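Long-range contacts in beta-galacturonidase (Eisenbergiella tayi, PDB 6NCW), which hydrolyses beta-linked galacturonides as a family 2 glycoside hydrolase and may also act on beta-glucuronides: residues L82-P87 and G108-E113; G66-E71 and K103-G108; W21-I26 and A56-E61; G74-A79 and G137-V142. All coordinates share one frame; numbering follows the deposited sequence.

Contact 1. Residues L82-P87 and G108-E113; sequences LVDGKP and GIHQLE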
loop_
_atom_site.group_PDB
_atom_site.type_symbol
_atom_site.label_atom_id
_atom_site.label_comp_id
_atom_site.label_asym_id
_atom_site.label_seq_id
_atom_site.Cartn_x
_atom_site.Cartn_y
_atom_site.Cartn_z
ATOM N N LEU A 82 -24.921 30.903 22.093
ATOM C CA LEU A 82 -25.199 32.326 22.228
ATOM C C LEU A 82 -26.186 32.723 21.145
ATOM O O LEU A 82 -25.981 32.397 19.968
ATOM C CB LEU A 82 -23.932 33.172 22.103
ATOM C CG LEU A 82 -22.822 33.032 23.153
ATOM C CD1 LEU A 82 -21.937 31.834 22.855
ATOM C CD2 LEU A 82 -21.986 34.309 23.191
ATOM N N VAL A 83 -27.254 33.412 21.546
ATOM C CA VAL A 83 -28.251 33.966 20.632
ATOM C C VAL A 83 -28.232 35.484 20.799
ATOM O O VAL A 83 -28.341 35.988 21.924
ATOM C CB VAL A 83 -29.652 33.398 20.904
ATOM C CG1 VAL A 83 -30.707 34.175 20.118
ATOM C CG2 VAL A 83 -29.700 31.895 20.554
ATOM N N ASP A 84 -28.039 36.205 19.692
ATOM C CA ASP A 84 -27.923 37.664 19.709
ATOM C C ASP A 84 -26.880 38.129 20.721
ATOM O O ASP A 84 -27.038 39.151 21.385
ATOM C CB ASP A 84 -29.277 38.322 19.987
ATOM C CG ASP A 84 -30.314 37.976 18.931
ATOM O OD1 ASP A 84 -31.486 37.736 19.286
ATOM O OD2 ASP A 84 -29.935 37.918 17.739
ATOM N N GLY A 85 -25.798 37.365 20.837
ATOM C CA GLY A 85 -24.691 37.714 21.698
ATOM C C GLY A 85 -24.858 37.334 23.147
ATOM O O GLY A 85 -23.909 37.493 23.920
ATOM N N LYS A 86 -26.026 36.837 23.549
ATOM C CA LYS A 86 -26.260 36.493 24.944
ATOM C C LYS A 86 -26.074 34.996 25.150
ATOM O O LYS A 86 -26.677 34.202 24.408
ATOM C CB LYS A 86 -27.674 36.894 25.365
ATOM C CG LYS A 86 -28.091 36.330 26.737
ATOM C CD LYS A 86 -29.610 36.133 26.892
ATOM C CE LYS A 86 -29.958 35.637 28.311
ATOM N NZ LYS A 86 -30.872 34.430 28.378
ATOM N N PRO A 87 -25.275 34.566 26.131
ATOM C CA PRO A 87 -25.207 33.132 26.455
ATOM C C PRO A 87 -26.550 32.619 26.944
ATOM O O PRO A 87 -27.136 33.170 27.875
ATOM C CB PRO A 87 -24.147 33.067 27.557
ATOM C CG PRO A 87 -23.327 34.288 27.365
ATOM C CD PRO A 87 -24.292 35.347 26.898
ATOM N N GLY A 108 -37.838 38.850 13.701
ATOM C CA GLY A 108 -36.769 39.233 12.797
ATOM C C GLY A 108 -35.576 38.294 12.758
ATOM O O GLY A 108 -35.698 37.099 13.052
ATOM N N ILE A 109 -34.418 38.833 12.387
ATOM C CA ILE A 109 -33.219 38.040 12.150
ATOM C C ILE A 109 -32.392 38.003 13.427
ATOM O O ILE A 109 -32.112 39.049 14.028
ATOM C CB ILE A 109 -32.403 38.615 10.978
ATOM C CG1 ILE A 109 -32.841 38.012 9.639
ATOM C CG2 ILE A 109 -30.932 38.318 11.169
ATOM C CD1 ILE A 109 -34.288 38.219 9.285
ATOM N N HIS A 110 -31.998 36.800 13.844
ATOM C CA HIS A 110 -31.164 36.611 15.021
ATOM C C HIS A 110 -29.819 35.997 14.641
ATOM O O HIS A 110 -29.673 35.361 13.593
ATOM C CB HIS A 110 -31.878 35.732 16.046
ATOM C CG HIS A 110 -33.244 36.229 16.395
ATOM N ND1 HIS A 110 -33.455 37.222 17.327
ATOM C CD2 HIS A 110 -34.466 35.898 15.912
ATOM C CE1 HIS A 110 -34.751 37.466 17.420
ATOM N NE2 HIS A 110 -35.385 36.680 16.569
ATOM N N GLN A 111 -28.831 36.201 15.511
ATOM C CA GLN A 111 -27.504 35.619 15.346
ATOM C C GLN A 111 -27.370 34.429 16.287
ATOM O O GLN A 111 -27.553 34.573 17.500
ATOM C CB GLN A 111 -26.407 36.640 15.626
ATOM C CG GLN A 111 -26.175 37.619 14.484
ATOM C CD GLN A 111 -27.308 38.623 14.359
ATOM O OE1 GLN A 111 -27.862 39.089 15.370
ATOM N NE2 GLN A 111 -27.676 38.951 13.119
ATOM N N LEU A 112 -27.063 33.263 15.723
ATOM C CA LEU A 112 -26.766 32.055 16.484
ATOM C C LEU A 112 -25.268 31.793 16.433
ATOM O O LEU A 112 -24.668 31.781 15.349
ATOM C CB LEU A 112 -27.518 30.849 15.925
ATOM C CG LEU A 112 -27.244 29.518 16.632
ATOM C CD1 LEU A 112 -27.552 29.599 18.123
ATOM C CD2 LEU A 112 -28.059 28.410 15.979
ATOM N N GLU A 113 -24.664 31.592 17.595
ATOM C CA GLU A 113 -23.249 31.258 17.663
ATOM C C GLU A 113 -23.073 30.120 18.648
ATOM O O GLU A 113 -23.605 30.175 19.760
ATOM C CB GLU A 113 -22.386 32.449 18.078
ATOM C CG GLU A 113 -20.903 32.095 18.243
ATOM C CD GLU A 113 -20.034 33.298 18.571
ATOM O OE1 GLU A 113 -20.548 34.249 19.211
ATOM O OE2 GLU A 113 -18.834 33.293 18.183
HETATM O O HOH W 1 -25.116 35.099 19.180
#

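Contact 2. Residues G66-E71 and K103-G108; sequences GNIRLE and KDIRPG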
loop_
_atom_site.group_PDB
_atom_site.type_symbol
_atom_site.label_atom_id
_atom_site.label_comp_id
_atom_site.label_asym_id
_atom_site.label_seq_id
_atom_site.Cartn_x
_atom_site.Cartn_y
_atom_site.Cartn_z
ATOM N N GLY A 66 -41.153 35.044 19.026
ATOM C CA GLY A 66 -41.897 34.409 20.093
ATOM C C GLY A 66 -41.053 33.412 20.866
ATOM O O GLY A 66 -39.847 33.572 21.025
ATOM N N ASN A 67 -41.717 32.380 21.373
ATOM C CA ASN A 67 -41.033 31.324 22.106
ATOM C C ASN A 67 -40.398 30.342 21.124
ATOM O O ASN A 67 -41.083 29.796 20.249
ATOM C CB ASN A 67 -42.010 30.583 23.019
ATOM C CG ASN A 67 -42.495 31.424 24.182
ATOM O OD1 ASN A 67 -41.870 32.415 24.566
ATOM N ND2 ASN A 67 -43.616 31.019 24.757
ATOM N N ILE A 68 -39.095 30.103 21.282
ATOM C CA ILE A 68 -38.364 29.215 20.389
ATOM C C ILE A 68 -37.627 28.144 21.185
ATOM O O ILE A 68 -37.313 28.302 22.369
ATOM C CB ILE A 68 -37.362 29.971 19.496
ATOM C CG1 ILE A 68 -36.197 30.505 20.328
ATOM C CG2 ILE A 68 -38.065 31.083 18.723
ATOM C CD1 ILE A 68 -35.031 31.039 19.495
ATOM N N ARG A 69 -37.337 27.045 20.495
ATOM C CA ARG A 69 -36.513 25.966 21.015
ATOM C C ARG A 69 -35.464 25.648 19.965
ATOM O O ARG A 69 -35.802 25.395 18.803
ATOM C CB ARG A 69 -37.366 24.734 21.331
ATOM C CG ARG A 69 -36.616 23.544 21.890
ATOM C CD ARG A 69 -37.588 22.376 22.068
ATOM N NE ARG A 69 -36.906 21.167 22.501
ATOM C CZ ARG A 69 -36.770 20.070 21.764
ATOM N NH1 ARG A 69 -37.282 20.015 20.538
ATOM N NH2 ARG A 69 -36.114 19.024 22.261
ATOM N N LEU A 70 -34.201 25.697 20.358
ATOM C CA LEU A 70 -33.104 25.211 19.528
ATOM C C LEU A 70 -32.687 23.842 20.051
ATOM O O LEU A 70 -32.237 23.733 21.196
ATOM C CB LEU A 70 -31.922 26.173 19.558
ATOM C CG LEU A 70 -32.197 27.557 18.985
ATOM C CD1 LEU A 70 -31.340 28.589 19.704
ATOM C CD2 LEU A 70 -31.898 27.556 17.504
ATOM N N GLU A 71 -32.852 22.803 19.230
ATOM C CA GLU A 71 -32.385 21.471 19.591
ATOM C C GLU A 71 -31.057 21.168 18.901
ATOM O O GLU A 71 -30.938 21.289 17.674
ATOM C CB GLU A 71 -33.396 20.381 19.247
ATOM C CG GLU A 71 -32.874 19.003 19.737
ATOM C CD GLU A 71 -33.801 17.846 19.441
ATOM O OE1 GLU A 71 -34.737 18.009 18.627
ATOM O OE2 GLU A 71 -33.570 16.758 20.025
ATOM N N LYS A 103 -37.727 32.389 25.639
ATOM C CA LYS A 103 -39.073 32.916 25.779
ATOM C C LYS A 103 -39.182 34.271 25.096
ATOM O O LYS A 103 -38.337 35.148 25.302
ATOM C CB LYS A 103 -39.457 33.014 27.255
ATOM C CG LYS A 103 -39.813 31.664 27.864
ATOM C CD LYS A 103 -39.882 31.721 29.385
ATOM C CE LYS A 103 -40.556 30.478 29.943
ATOM N NZ LYS A 103 -40.654 30.500 31.428
ATOM N N ASP A 104 -40.186 34.393 24.230
ATOM C CA ASP A 104 -40.681 35.659 23.693
ATOM C C ASP A 104 -39.544 36.554 23.186
ATOM O O ASP A 104 -39.261 37.626 23.724
ATOM C CB ASP A 104 -41.534 36.355 24.759
ATOM C CG ASP A 104 -42.275 37.563 24.223
ATOM O OD1 ASP A 104 -41.936 38.689 24.640
ATOM O OD2 ASP A 104 -43.180 37.384 23.378
ATOM N N ILE A 105 -38.888 36.074 22.109
ATOM C CA ILE A 105 -37.813 36.832 21.474
ATOM C C ILE A 105 -38.435 37.779 20.459
ATOM O O ILE A 105 -39.496 37.500 19.894
ATOM C CB ILE A 105 -36.759 35.914 20.803
ATOM C CG1 ILE A 105 -37.269 35.365 19.467
ATOM C CG2 ILE A 105 -36.374 34.752 21.710
ATOM C CD1 ILE A 105 -36.238 34.562 18.728
ATOM N N ARG A 106 -37.753 38.898 20.211
ATOM C CA ARG A 106 -38.205 39.859 19.216
ATOM C C ARG A 106 -38.300 39.193 17.842
ATOM O O ARG A 106 -37.567 38.243 17.553
ATOM C CB ARG A 106 -37.244 41.045 19.153
ATOM C CG ARG A 106 -35.863 40.670 18.635
ATOM C CD ARG A 106 -35.387 41.610 17.527
ATOM N NE ARG A 106 -34.255 41.059 16.773
ATOM C CZ ARG A 106 -33.047 40.831 17.290
ATOM N NH1 ARG A 106 -32.807 41.092 18.575
ATOM N NH2 ARG A 106 -32.080 40.334 16.527
ATOM N N PRO A 107 -39.206 39.653 16.981
ATOM C CA PRO A 107 -39.274 39.099 15.626
ATOM C C PRO A 107 -38.083 39.560 14.801
ATOM O O PRO A 107 -37.384 40.512 15.150
ATOM C CB PRO A 107 -40.591 39.660 15.077
ATOM C CG PRO A 107 -40.752 40.954 15.807
ATOM C CD PRO A 107 -40.209 40.715 17.192
ATOM N N GLY A 108 -37.838 38.850 13.701
ATOM C CA GLY A 108 -36.769 39.233 12.797
ATOM C C GLY A 108 -35.576 38.294 12.758
ATOM O O GLY A 108 -35.698 37.099 13.052
#

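Contact 3. Residues W21-I26 and A56-E61; sequences WNFHTI and ASYSRE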
loop_
_atom_site.group_PDB
_atom_site.type_symbol
_atom_site.label_atom_id
_atom_site.label_comp_id
_atom_site.label_asym_id
_atom_site.label_seq_id
_atom_site.Cartn_x
_atom_site.Cartn_y
_atom_site.Cartn_z
ATOM N N TRP A 21 -22.089 26.981 7.882
ATOM C CA TRP A 21 -22.006 28.037 8.879
ATOM C C TRP A 21 -20.633 28.689 8.794
ATOM O O TRP A 21 -19.700 28.142 8.204
ATOM C CB TRP A 21 -22.194 27.515 10.309
ATOM C CG TRP A 21 -23.492 26.844 10.658
ATOM C CD1 TRP A 21 -24.336 26.149 9.827
ATOM C CD2 TRP A 21 -24.086 26.805 11.960
ATOM N NE1 TRP A 21 -25.425 25.676 10.547
ATOM C CE2 TRP A 21 -25.288 26.071 11.856
ATOM C CE3 TRP A 21 -23.710 27.321 13.215
ATOM C CZ2 TRP A 21 -26.108 25.835 12.950
ATOM C CZ3 TRP A 21 -24.526 27.082 14.300
ATOM C CH2 TRP A 21 -25.710 26.340 14.162
ATOM N N ASN A 22 -20.505 29.857 9.413
ATOM C CA ASN A 22 -19.201 30.500 9.498
ATOM C C ASN A 22 -18.431 29.910 10.662
ATOM O O ASN A 22 -18.982 29.744 11.753
ATOM C CB ASN A 22 -19.344 32.010 9.678
ATOM C CG ASN A 22 -19.712 32.704 8.395
ATOM O OD1 ASN A 22 -19.330 32.272 7.309
ATOM N ND2 ASN A 22 -20.452 33.784 8.510
ATOM N N PHE A 23 -17.144 29.619 10.425
ATOM C CA PHE A 23 -16.293 28.891 11.350
ATOM C C PHE A 23 -14.946 29.582 11.496
ATOM O O PHE A 23 -14.335 29.989 10.507
ATOM C CB PHE A 23 -16.076 27.441 10.864
ATOM C CG PHE A 23 -15.066 26.652 11.681
ATOM C CD1 PHE A 23 -13.746 26.519 11.254
ATOM C CD2 PHE A 23 -15.449 26.016 12.853
ATOM C CE1 PHE A 23 -12.820 25.773 11.997
ATOM C CE2 PHE A 23 -14.532 25.277 13.602
ATOM C CZ PHE A 23 -13.216 25.149 13.171
ATOM N N HIS A 24 -14.477 29.684 12.738
ATOM C CA HIS A 24 -13.105 30.081 13.003
ATOM C C HIS A 24 -12.707 29.559 14.383
ATOM O O HIS A 24 -13.550 29.456 15.279
ATOM C CB HIS A 24 -12.920 31.608 12.891
ATOM C CG HIS A 24 -13.718 32.404 13.869
ATOM N ND1 HIS A 24 -13.267 32.690 15.140
ATOM C CD2 HIS A 24 -14.929 33.000 13.755
ATOM C CE1 HIS A 24 -14.168 33.421 15.769
ATOM N NE2 HIS A 24 -15.187 33.619 14.952
ATOM N N THR A 25 -11.429 29.168 14.521
ATOM C CA THR A 25 -10.880 28.821 15.825
ATOM C C THR A 25 -10.731 30.084 16.682
ATOM O O THR A 25 -10.625 31.199 16.166
ATOM C CB THR A 25 -9.512 28.136 15.690
ATOM O OG1 THR A 25 -8.580 29.036 15.073
ATOM C CG2 THR A 25 -9.609 26.852 14.870
ATOM N N ILE A 26 -10.707 29.905 18.005
ATOM C CA ILE A 26 -10.485 31.025 18.913
ATOM C C ILE A 26 -9.417 30.669 19.936
ATOM O O ILE A 26 -9.113 29.501 20.177
ATOM C CB ILE A 26 -11.776 31.476 19.624
ATOM C CG1 ILE A 26 -12.375 30.341 20.435
ATOM C CG2 ILE A 26 -12.790 31.979 18.620
ATOM C CD1 ILE A 26 -13.745 30.701 21.021
ATOM N N ALA A 56 -13.551 26.574 19.145
ATOM C CA ALA A 56 -13.810 27.204 17.861
ATOM C C ALA A 56 -15.242 27.721 17.861
ATOM O O ALA A 56 -16.072 27.283 18.655
ATOM C CB ALA A 56 -13.569 26.233 16.707
ATOM N N SER A 57 -15.530 28.670 16.973
ATOM C CA SER A 57 -16.859 29.273 16.906
ATOM C C SER A 57 -17.556 28.926 15.595
ATOM O O SER A 57 -16.974 29.080 14.516
ATOM C CB SER A 57 -16.784 30.795 17.071
ATOM O OG SER A 57 -17.746 31.430 16.246
ATOM N N TYR A 58 -18.810 28.488 15.697
ATOM C CA TYR A 58 -19.715 28.321 14.562
ATOM C C TYR A 58 -20.845 29.338 14.659
ATOM O O TYR A 58 -21.440 29.503 15.726
ATOM C CB TYR A 58 -20.341 26.918 14.539
ATOM C CG TYR A 58 -19.411 25.762 14.222
ATOM C CD1 TYR A 58 -19.435 25.154 12.963
ATOM C CD2 TYR A 58 -18.548 25.243 15.188
ATOM C CE1 TYR A 58 -18.606 24.077 12.667
ATOM C CE2 TYR A 58 -17.710 24.163 14.893
ATOM C CZ TYR A 58 -17.746 23.589 13.634
ATOM O OH TYR A 58 -16.916 22.524 13.322
ATOM N N SER A 59 -21.180 29.989 13.546
ATOM C CA SER A 59 -22.260 30.961 13.593
ATOM C C SER A 59 -23.023 30.994 12.275
ATOM O O SER A 59 -22.485 30.674 11.209
ATOM C CB SER A 59 -21.726 32.357 13.945
ATOM O OG SER A 59 -20.550 32.654 13.203
ATOM N N ARG A 60 -24.290 31.378 12.376
ATOM C CA ARG A 60 -25.167 31.633 11.239
ATOM C C ARG A 60 -26.308 32.518 11.731
ATOM O O ARG A 60 -26.366 32.881 12.907
ATOM C CB ARG A 60 -25.714 30.335 10.645
ATOM C CG ARG A 60 -26.590 29.537 11.602
ATOM C CD ARG A 60 -27.464 28.542 10.809
ATOM N NE ARG A 60 -28.488 29.247 10.037
ATOM C CZ ARG A 60 -29.188 28.725 9.028
ATOM N NH1 ARG A 60 -28.989 27.471 8.634
ATOM N NH2 ARG A 60 -30.090 29.470 8.400
ATOM N N GLU A 61 -27.235 32.838 10.835
ATOM C CA GLU A 61 -28.417 33.597 11.211
ATOM C C GLU A 61 -29.671 32.751 11.043
ATOM O O GLU A 61 -29.704 31.777 10.283
ATOM C CB GLU A 61 -28.537 34.884 10.386
ATOM C CG GLU A 61 -27.398 35.876 10.612
ATOM C CD GLU A 61 -27.575 37.155 9.799
ATOM O OE1 GLU A 61 -28.222 37.097 8.723
ATOM O OE2 GLU A 61 -27.080 38.221 10.242
HETATM O O HOH W 2 -18.185 31.614 13.694
#

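Contact 4. Residues G74-A79 and G137-V142; sequences GVSHTA and GISRGV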
loop_
_atom_site.group_PDB
_atom_site.type_symbol
_atom_site.label_atom_id
_atom_site.label_comp_id
_atom_site.label_asym_id
_atom_site.label_seq_id
_atom_site.Cartn_x
_atom_site.Cartn_y
_atom_site.Cartn_z
ATOM N N GLY A 74 -25.932 16.962 18.577
ATOM C CA GLY A 74 -24.637 16.673 19.150
ATOM C C GLY A 74 -23.619 17.752 18.853
ATOM O O GLY A 74 -23.449 18.144 17.699
ATOM N N VAL A 75 -22.934 18.242 19.880
ATOM C CA VAL A 75 -21.811 19.160 19.723
ATOM C C VAL A 75 -20.610 18.525 20.418
ATOM O O VAL A 75 -20.677 18.223 21.619
ATOM C CB VAL A 75 -22.110 20.552 20.306
ATOM C CG1 VAL A 75 -20.911 21.477 20.114
ATOM C CG2 VAL A 75 -23.389 21.173 19.691
ATOM N N SER A 76 -19.507 18.342 19.674
ATOM C CA SER A 76 -18.320 17.662 20.192
ATOM C C SER A 76 -17.311 18.664 20.748
ATOM O O SER A 76 -16.850 19.541 20.014
ATOM C CB SER A 76 -17.652 16.832 19.092
ATOM O OG SER A 76 -18.471 15.764 18.661
ATOM N N HIS A 77 -16.952 18.539 22.032
ATOM C CA HIS A 77 -17.689 17.757 23.024
ATOM C C HIS A 77 -18.296 18.677 24.113
ATOM O O HIS A 77 -19.158 18.264 24.873
ATOM C CB HIS A 77 -16.804 16.675 23.664
ATOM C CG HIS A 77 -15.576 17.187 24.350
ATOM N ND1 HIS A 77 -15.616 18.100 25.383
ATOM C CD2 HIS A 77 -14.272 16.867 24.186
ATOM C CE1 HIS A 77 -14.389 18.339 25.809
ATOM N NE2 HIS A 77 -13.553 17.596 25.104
ATOM N N THR A 78 -17.854 19.933 24.161
ATOM C CA THR A 78 -18.371 20.915 25.106
ATOM C C THR A 78 -18.895 22.123 24.337
ATOM O O THR A 78 -18.183 22.670 23.490
ATOM C CB THR A 78 -17.266 21.302 26.100
ATOM O OG1 THR A 78 -16.875 20.125 26.837
ATOM C CG2 THR A 78 -17.733 22.385 27.073
ATOM N N ALA A 79 -20.130 22.545 24.640
ATOM C CA ALA A 79 -20.845 23.555 23.856
ATOM C C ALA A 79 -21.259 24.746 24.708
ATOM O O ALA A 79 -21.640 24.583 25.866
ATOM C CB ALA A 79 -22.120 22.967 23.217
ATOM N N GLY A 137 -16.639 20.004 17.002
ATOM C CA GLY A 137 -17.557 20.563 16.035
ATOM C C GLY A 137 -19.010 20.262 16.307
ATOM O O GLY A 137 -19.356 19.611 17.300
ATOM N N ILE A 138 -19.876 20.758 15.431
ATOM C CA ILE A 138 -21.306 20.474 15.501
ATOM C C ILE A 138 -21.495 19.209 14.674
ATOM O O ILE A 138 -21.764 19.262 13.468
ATOM C CB ILE A 138 -22.153 21.639 14.987
ATOM C CG1 ILE A 138 -21.707 22.963 15.638
ATOM C CG2 ILE A 138 -23.621 21.364 15.236
ATOM C CD1 ILE A 138 -22.609 24.159 15.290
ATOM N N SER A 139 -21.372 18.061 15.338
ATOM C CA SER A 139 -21.240 16.771 14.673
ATOM C C SER A 139 -22.570 16.088 14.354
ATOM O O SER A 139 -22.565 15.085 13.619
ATOM C CB SER A 139 -20.366 15.844 15.534
ATOM O OG SER A 139 -20.681 15.979 16.914
ATOM N N ARG A 140 -23.690 16.566 14.905
ATOM C CA ARG A 140 -25.033 16.118 14.523
ATOM C C ARG A 140 -25.909 17.360 14.330
ATOM O O ARG A 140 -25.458 18.490 14.518
ATOM C CB ARG A 140 -25.623 15.143 15.559
ATOM C CG ARG A 140 -24.789 13.883 15.772
ATOM C CD ARG A 140 -25.379 12.982 16.835
ATOM N NE ARG A 140 -24.432 11.927 17.200
ATOM C CZ ARG A 140 -24.507 11.197 18.309
ATOM N NH1 ARG A 140 -25.498 11.397 19.174
ATOM N NH2 ARG A 140 -23.581 10.273 18.562
ATOM N N GLY A 141 -27.158 17.159 13.927
ATOM C CA GLY A 141 -27.956 18.243 13.377
ATOM C C GLY A 141 -28.409 19.274 14.399
ATOM O O GLY A 141 -28.212 19.138 15.609
ATOM N N VAL A 142 -29.033 20.339 13.874
ATOM C CA VAL A 142 -29.536 21.465 14.661
ATOM C C VAL A 142 -30.916 21.842 14.134
ATOM O O VAL A 142 -31.116 21.947 12.917
ATOM C CB VAL A 142 -28.599 22.688 14.605
ATOM C CG1 VAL A 142 -29.189 23.854 15.379
ATOM C CG2 VAL A 142 -27.215 22.348 15.143
HETATM O O HOH W 3 -25.890 19.674 17.339
#

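Contact 1. Residues L82-P87 and G108-E113
His110 makes the first strong bond from 108-113 to the other segment. His110 ND1 donates to Asp84 OD1 at 2.8 Å, using the syn lone pair of that oxygen. OD1 lies at the ring edge, tilted 18° from the ring plane, and the carboxylate and imidazole planes stand 43° apart. NE2 bonds to the carbonyl of Ala64, so both nitrogens are held. Two acceptors on one ring are consistent with a charged imidazole.

Gln111 is gripped through its backbone. Gln111 N donates to Asp84 OD2 at 3.0 Å, and Gln111 O accepts from Asp84 N at 2.8 Å. The carboxylate reaches back because Asp84 CG sits beside its own N, chi1 -60°. Water 1 bridges Gln111 O to Gly85 N. The amide end of Gln111 turns elsewhere, to Glu61.

Leu112 meets Val83 on one face of the sheet, with Leu112 CD1 and Val83 CG2 4.0 Å apart. Glu113 then closes a hydrogen-bonded antiparallel pair with Leu82. Leu82 N to Glu113 O and Glu113 N to Leu82 O are both 2.8 Å. The carboxylate of Glu113 is held by Ser57.

Asp84 and Gly85 form the corner of a type I' turn from Val83 to Lys86, the usual turn of a tight two-residue beta hairpin. The Asp84 side chain thus ties the hairpin tip to the next strand. Strand 78-83 runs between its hairpin partner 86-92 and strand 109-117, whose other neighbour is strand 55-63. Leu102 of the facing sheet touches Val83, and Ile105, just past the corner at 104, lies by His110.

Contact 2. Residues G66-E71 and K103-G108
Gly66 pairs with Ile105 through both of its backbone polar atoms. Gly66 N donates to Ile105 O at 3.1 Å, and Gly66 O accepts from Ile105 N at 2.9 Å. The second donor stands 44° out of the carbonyl plane, so it does not lie on a lone pair. Asp104 N also comes near Gly66 O, but at a poor angle. Asp104 N donates instead to Asn67 OD1 at 2.6 Å, a bent bond (137°) in the carbonyl plane of the amide.

Asp104 and Ile105 both face Gly66, which makes a G1 beta bulge. It lies where strands 68-72 and 98-105, neighbours in the four-stranded sheet of the N-terminal beta sandwich, turn their corners. Past the bulge the chain heads for strand 109-117 of the opposite sheet.

Asn67 spends its other amide atom on the carbonyl of Gly148. Lys103 has its charge met by Glu205, and Arg69 is paired with Asp99 and Glu145. Apolar contact comes from two isoleucines whose side chains cross at about a right angle. Ile68 CD1 meets Ile105 CD1 at 3.8 Å, and Ile68 CG2 lies 3.9 Å from Ile105 CD1.

Contact 3. Residues W21-I26 and A56-E61
Asn22 O is gripped by two donors, Ser59 N at 2.8 Å and water 2. The same water is hydrogen-bonded to the hydroxyls of Ser57 and Ser59, so it laces three residues together on one face of the sheet. The hydroxyl of Ser57 has a further partner in Glu113. Asn22 N donates back to Ser59 O. At the next hydrogen-bonded pair, Ser57 N donates to His24 O at 2.7 Å, nearly straight. Ser57 CB lies over one face of the His24 ring, and His24 ND1 donates to Thr25 O.

The segments are neighbouring antiparallel strands of the six-stranded sheet of the N-terminal beta sandwich. Strand 19-26 lies between 35-39 and 55-63. The face with the serines is polar, with Asn22 and His24 on it; the other carries Phe23 and Tyr58 beside Ala56.

Phe23 CD2 sits over the face of the Tyr58 ring, 3.4 Å from Tyr58 CZ. The planes are 58° apart, so the pair is oblique. Phe23 CE2 also presses on Ala56 CB at 3.4 Å. The Tyr58 hydroxyl bonds to that of Tyr46.

Trp21 lies against Tyr58 and Arg60. Trp21 CE3 is 3.6 Å from Tyr58 CB. The Arg60 methylenes cover one indole face: CG is over its centre, and Arg60 CD is 3.7 Å from the centroid of the five-membered ring of Trp21. The guanidinium is turned 88° from the indole. A bend at chi3 (-70°) leads it to Glu61 O, which takes bonds from NE and NH2. Arg60 NH1 and Trp21 NE1 both bond to the carbonyl of Leu16.

Contact 4. Residues G74-A79 and G137-V142
Ser76 and Ser139 join their hydroxyls, Ser76 OG to Ser139 OG, at 2.8 Å. Ser76 OG lies beside its own backbone N, chi1 -66°. Ser139 OG is tucked between its N and carbonyl carbon, chi1 41°, and this brings the two oxygens together.

Backbone bonds join the same residues and their neighbours. Ser76 N donates to Gly137 O at 2.7 Å, and Gly137 N to Ser76 O at 3.1 Å, a single antiparallel bridge. Gly74 O accepts from Arg140 N at 3.2 Å and, weakly, from Ser139 N. Val75 CG1 is set 3.7 Å from Gly137 O.

Two loops meet here, one before strand 78-83 and one before strand 142-147. They form the end of the N-terminal beta sandwich that faces the TIM barrel. A cis peptide links Ser76 to His77, and the His77 ring stacks on His127.

Arg140 CB rests 3.5 Å from Gly74 N. From CG to NE the chain is extended and leaves the contact. Its guanidinium forms a salt bridge with Glu279 and bonds to the carbonyls of Tyr95 and Pro314. The side chains of Arg140 and His312, a galacturonate-binding residue, lie about 11 Å apart.

All four contacts lie in the N-terminal beta sandwich. Contacts 1 and 3 are partly buried. They belong to one six-stranded sheet and meet where strands 55-63 and 109-117 pair, with a probable bond from Leu112 N to Arg60 O. Contact 2 is a surface contact at the corners where chains pass from the facing sheet. It shares Gly108 with contact 1, and Leu70 packs on Val83 between them. Contact 4 is fully buried, and Ile138 carries it onto Trp21 and Tyr58 of contact 3. The chemistry follows place. Contacts 1 and 2 hold turns with carboxylate or amide side chains, contact 3 packs rings on a sheet face, and contact 4 joins loops near the barrel mainly by backbone bonds.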